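PDB 3T90: glucose-6-phosphate acetyltransferase 1 from Arabidopsis thaliana, which catalyses transfer of the acetyl group from acetyl-CoA to D-glucosamine 6-phosphate, giving N-acetyl-D-glucosamine 6-phosphate on the route to UDP-N-acetylglucosamine. Local coordinates for residues 72-86 / 108-122. Numbering follows the deposited sequence.
Sequences IEKKFLRNCGKAGHI and LMDHCKSMGCYKVIL
Ile86 and Val120 meet at the tightest point, CD1 of Ile86 lying 3.3 Å from CG2 of Val120. With its CG1 branch beside the backbone N (chi1 -77°), Ile86 reaches CB of Leu108 with CD1, while CG2 faces CD2 of Leu122. Gly84 follows on the same face: its bare CA sits 3.9 Å from SG of Cys112, and a CB would collide with that sulfur. Strands 82-86 and 119-122 run parallel here, joined by a nearly straight bond from Gly84 N to Lys119 O (2.9 Å, 177°) and by Ile121 N to Gly84 O and Ile86 N to Ile121 O.

Toward Gly116, whose positive phi closes a Schellman motif, the join turns looser and wetter. The hydrogen bond from Lys82 NZ to Met115 O is weak, and a water links Lys82 N to Gly116 O. Arg78 lays CG over one face of the Tyr118 ring, above its centre, 3.6 Å from its centroid, before its guanidinium goes on to Asp149 of the second subunit. CD of Lys75 comes to the ring edge, 3.3 Å from Tyr118 OH. A serine in place of Tyr118 would probably leave the Arg78 chain without its flat support and open a gap beside Lys75. Strand 82-91, helix 100-114 and strand 119-124 form the beta-alpha-beta unit of the GNAT fold, and Lys75, Arg78 and Tyr118 probably belong to its substrate site.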
loop_
_atom_site.group_PDB
_atom_site.type_symbol
_atom_site.label_atom_id
_atom_site.label_comp_id
_atom_site.label_asym_id
_atom_site.label_seq_id
_atom_site.Cartn_x
_atom_site.Cartn_y
_atom_site.Cartn_z
ATOM N N ILE A 72 4.866 -5.450 0.314
ATOM C CA ILE A 72 4.161 -6.284 1.280
ATOM C C ILE A 72 4.075 -5.532 2.585
ATOM O O ILE A 72 5.077 -5.015 3.158
ATOM C CB ILE A 72 4.847 -7.672 1.409
ATOM C CG1 ILE A 72 4.657 -8.425 0.098
ATOM C CG2 ILE A 72 4.131 -8.541 2.450
ATOM C CD1 ILE A 72 5.386 -9.862 0.068
ATOM N N GLU A 73 2.829 -5.437 3.060
ATOM C CA GLU A 73 2.475 -4.718 4.314
ATOM C C GLU A 73 2.209 -5.757 5.407
ATOM O O GLU A 73 1.287 -6.565 5.230
ATOM C CB GLU A 73 1.199 -3.956 4.084
ATOM C CG GLU A 73 0.793 -3.161 5.397
ATOM C CD GLU A 73 -0.653 -2.787 5.368
ATOM O OE1 GLU A 73 -1.232 -2.391 6.404
ATOM O OE2 GLU A 73 -1.355 -2.906 4.344
ATOM N N LYS A 74 2.949 -5.693 6.493
ATOM C CA LYS A 74 2.621 -6.532 7.662
ATOM C C LYS A 74 1.563 -5.874 8.499
ATOM O O LYS A 74 1.644 -4.682 8.786
ATOM C CB LYS A 74 3.859 -6.717 8.484
ATOM C CG LYS A 74 4.941 -7.553 7.719
ATOM C CD LYS A 74 6.181 -7.751 8.556
ATOM C CE LYS A 74 7.181 -8.510 7.683
ATOM N NZ LYS A 74 8.033 -7.512 6.914
ATOM N N LYS A 75 0.578 -6.667 8.943
ATOM C CA LYS A 75 -0.556 -6.171 9.739
ATOM C C LYS A 75 -0.693 -6.910 11.032
ATOM O O LYS A 75 0.040 -7.941 11.222
ATOM C CB LYS A 75 -1.852 -6.378 8.935
ATOM C CG LYS A 75 -1.899 -5.588 7.624
ATOM C CD LYS A 75 -3.263 -5.818 7.009
ATOM C CE LYS A 75 -3.571 -5.006 5.749
ATOM N NZ LYS A 75 -3.751 -3.535 6.071
ATOM N N PHE A 76 -1.594 -6.486 11.916
ATOM C CA PHE A 76 -1.975 -7.293 13.074
ATOM C C PHE A 76 -3.205 -8.113 12.798
ATOM O O PHE A 76 -3.345 -9.226 13.297
ATOM C CB PHE A 76 -2.238 -6.393 14.330
ATOM C CG PHE A 76 -0.993 -5.795 14.923
ATOM C CD1 PHE A 76 -0.256 -6.492 15.885
ATOM C CD2 PHE A 76 -0.569 -4.568 14.548
ATOM C CE1 PHE A 76 0.901 -5.934 16.388
ATOM C CE2 PHE A 76 0.594 -4.026 15.068
ATOM C CZ PHE A 76 1.305 -4.714 16.016
ATOM N N LEU A 77 -4.110 -7.610 12.000
ATOM C CA LEU A 77 -5.322 -8.407 11.674
ATOM C C LEU A 77 -4.954 -9.594 10.768
ATOM O O LEU A 77 -3.816 -9.796 10.277
ATOM C CB LEU A 77 -6.515 -7.494 11.282
ATOM C CG LEU A 77 -6.292 -6.687 10.009
ATOM C CD1 LEU A 77 -6.344 -7.532 8.698
ATOM C CD2 LEU A 77 -7.184 -5.524 9.964
ATOM N N ARG A 78 -5.917 -10.527 10.588
ATOM C CA ARG A 78 -5.638 -11.706 9.803
ATOM C C ARG A 78 -4.473 -12.534 10.395
ATOM O O ARG A 78 -3.635 -13.040 9.725
ATOM C CB ARG A 78 -5.475 -11.413 8.265
ATOM C CG ARG A 78 -6.833 -11.154 7.569
ATOM C CD ARG A 78 -7.395 -12.577 7.226
ATOM N NE ARG A 78 -8.444 -12.568 6.187
ATOM C CZ ARG A 78 -8.551 -13.518 5.284
ATOM N NH1 ARG A 78 -7.668 -14.599 5.309
ATOM N NH2 ARG A 78 -9.557 -13.436 4.380
ATOM N N ASN A 79 -4.515 -12.680 11.749
ATOM C CA ASN A 79 -3.498 -13.464 12.465
ATOM C C ASN A 79 -2.121 -12.959 12.180
ATOM O O ASN A 79 -1.224 -13.676 11.799
ATOM C CB ASN A 79 -3.652 -14.979 12.143
ATOM C CG ASN A 79 -4.824 -15.601 12.880
ATOM O OD1 ASN A 79 -4.677 -15.990 14.029
ATOM N ND2 ASN A 79 -5.984 -15.693 12.213
ATOM N N CYS A 80 -1.964 -11.656 12.364
ATOM C CA CYS A 80 -0.646 -11.006 12.015
ATOM C C CYS A 80 -0.277 -11.382 10.547
ATOM O O CYS A 80 0.832 -11.883 10.227
ATOM C CB CYS A 80 0.475 -11.312 13.015
ATOM S SG CYS A 80 0.081 -10.537 14.628
ATOM N N GLY A 81 -1.242 -11.093 9.665
ATOM C CA GLY A 81 -1.088 -11.391 8.246
ATOM C C GLY A 81 -0.305 -10.354 7.473
ATOM O O GLY A 81 0.155 -9.370 8.013
ATOM N N LYS A 82 -0.233 -10.630 6.171
ATOM C CA LYS A 82 0.530 -9.808 5.213
ATOM C C LYS A 82 -0.285 -9.593 3.998
ATOM O O LYS A 82 -0.930 -10.534 3.480
ATOM C CB LYS A 82 1.867 -10.494 4.817
ATOM C CG LYS A 82 2.842 -10.532 5.920
ATOM C CD LYS A 82 4.177 -10.942 5.349
ATOM C CE LYS A 82 4.180 -12.305 4.794
ATOM N NZ LYS A 82 5.636 -12.875 5.004
ATOM N N ALA A 83 -0.368 -8.334 3.543
ATOM C CA ALA A 83 -1.080 -8.000 2.315
ATOM C C ALA A 83 -0.133 -7.441 1.293
ATOM O O ALA A 83 0.636 -6.489 1.622
ATOM C CB ALA A 83 -2.183 -6.933 2.617
ATOM N N GLY A 84 -0.316 -7.827 0.039
ATOM C CA GLY A 84 0.514 -7.281 -1.066
ATOM C C GLY A 84 -0.203 -6.107 -1.693
ATOM O O GLY A 84 -1.384 -6.196 -1.998
ATOM N N HIS A 85 0.502 -4.998 -1.878
ATOM C CA HIS A 85 -0.034 -3.799 -2.580
ATOM C C HIS A 85 0.650 -3.702 -3.943
ATOM O O HIS A 85 1.863 -3.365 -4.002
ATOM C CB HIS A 85 0.328 -2.551 -1.763
ATOM C CG HIS A 85 -0.277 -2.530 -0.388
ATOM N ND1 HIS A 85 -1.496 -1.919 -0.170
ATOM C CD2 HIS A 85 0.054 -3.146 0.757
ATOM C CE1 HIS A 85 -1.841 -2.081 1.110
ATOM N NE2 HIS A 85 -0.920 -2.821 1.706
ATOM N N ILE A 86 -0.032 -4.064 -5.025
ATOM C CA ILE A 86 0.554 -4.011 -6.391
ATOM C C ILE A 86 0.356 -2.542 -6.832
ATOM O O ILE A 86 -0.708 -1.890 -6.664
ATOM C CB ILE A 86 -0.144 -4.948 -7.325
ATOM C CG1 ILE A 86 0.344 -6.373 -7.051
ATOM C CG2 ILE A 86 0.087 -4.574 -8.771
ATOM C CD1 ILE A 86 -0.399 -7.470 -7.774
ATOM N N LEU A 108 3.729 -10.897 -9.804
ATOM C CA LEU A 108 3.627 -10.332 -8.482
ATOM C C LEU A 108 2.647 -11.073 -7.589
ATOM O O LEU A 108 2.949 -11.170 -6.388
ATOM C CB LEU A 108 3.181 -8.882 -8.663
ATOM C CG LEU A 108 4.099 -8.004 -9.539
ATOM C CD1 LEU A 108 3.453 -6.655 -9.896
ATOM C CD2 LEU A 108 5.408 -7.711 -8.780
ATOM N N MET A 109 1.555 -11.583 -8.144
ATOM C CA MET A 109 0.635 -12.388 -7.300
ATOM C C MET A 109 1.328 -13.663 -6.867
ATOM O O MET A 109 1.245 -14.053 -5.687
ATOM C CB MET A 109 -0.583 -12.740 -8.108
ATOM C CG MET A 109 -1.482 -11.563 -8.339
ATOM S SD MET A 109 -2.830 -12.150 -9.456
ATOM C CE MET A 109 -3.853 -10.772 -9.071
ATOM N N ASP A 110 2.086 -14.256 -7.770
ATOM C CA ASP A 110 2.794 -15.505 -7.405
ATOM C C ASP A 110 3.788 -15.252 -6.257
ATOM O O ASP A 110 3.909 -15.978 -5.273
ATOM C CB ASP A 110 3.601 -16.043 -8.628
ATOM C CG ASP A 110 2.739 -16.645 -9.726
ATOM O OD1 ASP A 110 1.558 -16.965 -9.513
ATOM O OD2 ASP A 110 3.320 -16.741 -10.847
ATOM N N HIS A 111 4.510 -14.127 -6.307
ATOM C CA HIS A 111 5.410 -13.773 -5.256
ATOM C C HIS A 111 4.647 -13.590 -3.909
ATOM O O HIS A 111 5.060 -14.122 -2.855
ATOM C CB HIS A 111 6.099 -12.423 -5.637
ATOM C CG HIS A 111 7.048 -12.006 -4.584
ATOM N ND1 HIS A 111 8.222 -12.700 -4.300
ATOM C CD2 HIS A 111 6.937 -11.034 -3.640
ATOM C CE1 HIS A 111 8.822 -12.105 -3.280
ATOM N NE2 HIS A 111 8.057 -11.118 -2.847
ATOM N N CYS A 112 3.550 -12.867 -3.944
ATOM C CA CYS A 112 2.851 -12.634 -2.699
ATOM C C CYS A 112 2.259 -13.943 -2.145
ATOM O O CYS A 112 2.290 -14.109 -0.921
ATOM C CB CYS A 112 1.711 -11.706 -2.922
ATOM S SG CYS A 112 2.284 -9.991 -3.215
ATOM N N LYS A 113 1.758 -14.846 -2.993
ATOM C CA LYS A 113 1.190 -16.112 -2.505
ATOM C C LYS A 113 2.321 -16.882 -1.853
ATOM O O LYS A 113 2.167 -17.430 -0.714
ATOM C CB LYS A 113 0.585 -16.871 -3.647
ATOM C CG LYS A 113 -0.070 -18.118 -3.070
ATOM C CD LYS A 113 -0.390 -19.108 -4.147
ATOM C CE LYS A 113 -1.414 -18.719 -5.092
ATOM N NZ LYS A 113 -1.724 -20.059 -5.747
ATOM N N SER A 114 3.492 -16.904 -2.496
ATOM C CA SER A 114 4.649 -17.602 -1.959
ATOM C C SER A 114 5.176 -17.026 -0.629
ATOM O O SER A 114 5.694 -17.760 0.207
ATOM C CB SER A 114 5.775 -17.640 -3.000
ATOM O OG SER A 114 6.474 -16.421 -3.073
ATOM N N MET A 115 5.011 -15.724 -0.418
ATOM C CA MET A 115 5.389 -15.092 0.832
ATOM C C MET A 115 4.359 -15.238 1.943
ATOM O O MET A 115 4.544 -14.672 3.028
ATOM C CB MET A 115 5.662 -13.556 0.580
ATOM C CG MET A 115 6.813 -13.367 -0.365
ATOM S SD MET A 115 8.398 -13.803 0.381
ATOM C CE MET A 115 8.503 -12.511 1.612
ATOM N N GLY A 116 3.265 -15.913 1.637
ATOM C CA GLY A 116 2.231 -16.137 2.632
ATOM C C GLY A 116 1.296 -14.972 2.847
ATOM O O GLY A 116 0.650 -14.888 3.877
ATOM N N CYS A 117 1.123 -14.145 1.833
ATOM C CA CYS A 117 0.156 -13.024 1.988
ATOM C C CYS A 117 -1.281 -13.613 1.927
ATOM O O CYS A 117 -1.531 -14.666 1.229
ATOM C CB CYS A 117 0.228 -12.060 0.794
ATOM S SG CYS A 117 1.742 -11.080 0.775
ATOM N N TYR A 118 -2.241 -12.973 2.600
ATOM C CA TYR A 118 -3.640 -13.494 2.506
ATOM C C TYR A 118 -4.418 -12.825 1.343
ATOM O O TYR A 118 -5.470 -13.333 0.943
ATOM C CB TYR A 118 -4.366 -13.293 3.854
ATOM C CG TYR A 118 -4.632 -11.836 4.238
ATOM C CD1 TYR A 118 -5.794 -11.207 3.882
ATOM C CD2 TYR A 118 -3.679 -11.133 4.912
ATOM C CE1 TYR A 118 -6.022 -9.838 4.238
ATOM C CE2 TYR A 118 -3.871 -9.821 5.252
ATOM C CZ TYR A 118 -5.052 -9.185 4.954
ATOM O OH TYR A 118 -5.223 -7.827 5.273
ATOM N N LYS A 119 -3.881 -11.691 0.812
ATOM C CA LYS A 119 -4.502 -11.016 -0.283
ATOM C C LYS A 119 -3.479 -10.162 -0.997
ATOM O O LYS A 119 -2.405 -9.845 -0.463
ATOM C CB LYS A 119 -5.707 -10.132 0.195
ATOM C CG LYS A 119 -5.238 -8.788 0.857
ATOM C CD LYS A 119 -6.469 -7.932 1.214
ATOM C CE LYS A 119 -6.010 -6.624 1.892
ATOM N NZ LYS A 119 -7.204 -5.750 2.211
ATOM N N VAL A 120 -3.897 -9.744 -2.202
ATOM C CA VAL A 120 -3.209 -8.679 -2.955
ATOM C C VAL A 120 -4.246 -7.698 -3.423
ATOM O O VAL A 120 -5.340 -8.097 -3.789
ATOM C CB VAL A 120 -2.396 -9.222 -4.100
ATOM C CG1 VAL A 120 -3.151 -10.094 -5.050
ATOM C CG2 VAL A 120 -1.616 -8.195 -4.754
ATOM N N ILE A 121 -3.907 -6.425 -3.354
ATOM C CA ILE A 121 -4.749 -5.356 -3.834
ATOM C C ILE A 121 -4.049 -4.401 -4.714
ATOM O O ILE A 121 -2.832 -4.270 -4.643
ATOM C CB ILE A 121 -5.382 -4.652 -2.620
ATOM C CG1 ILE A 121 -4.307 -4.088 -1.601
ATOM C CG2 ILE A 121 -6.316 -5.615 -1.858
ATOM C CD1 ILE A 121 -4.950 -3.296 -0.409
ATOM N N LEU A 122 -4.844 -3.720 -5.508
ATOM C CA LEU A 122 -4.281 -2.636 -6.366
ATOM C C LEU A 122 -5.416 -1.703 -6.694
ATOM O O LEU A 122 -6.594 -1.999 -6.433
ATOM C CB LEU A 122 -3.624 -3.159 -7.635
ATOM C CG LEU A 122 -4.532 -3.975 -8.615
ATOM C CD1 LEU A 122 -5.395 -3.053 -9.514
ATOM C CD2 LEU A 122 -3.606 -4.995 -9.433
HETATM O O HOH W 1 -0.906 -13.395 5.617
#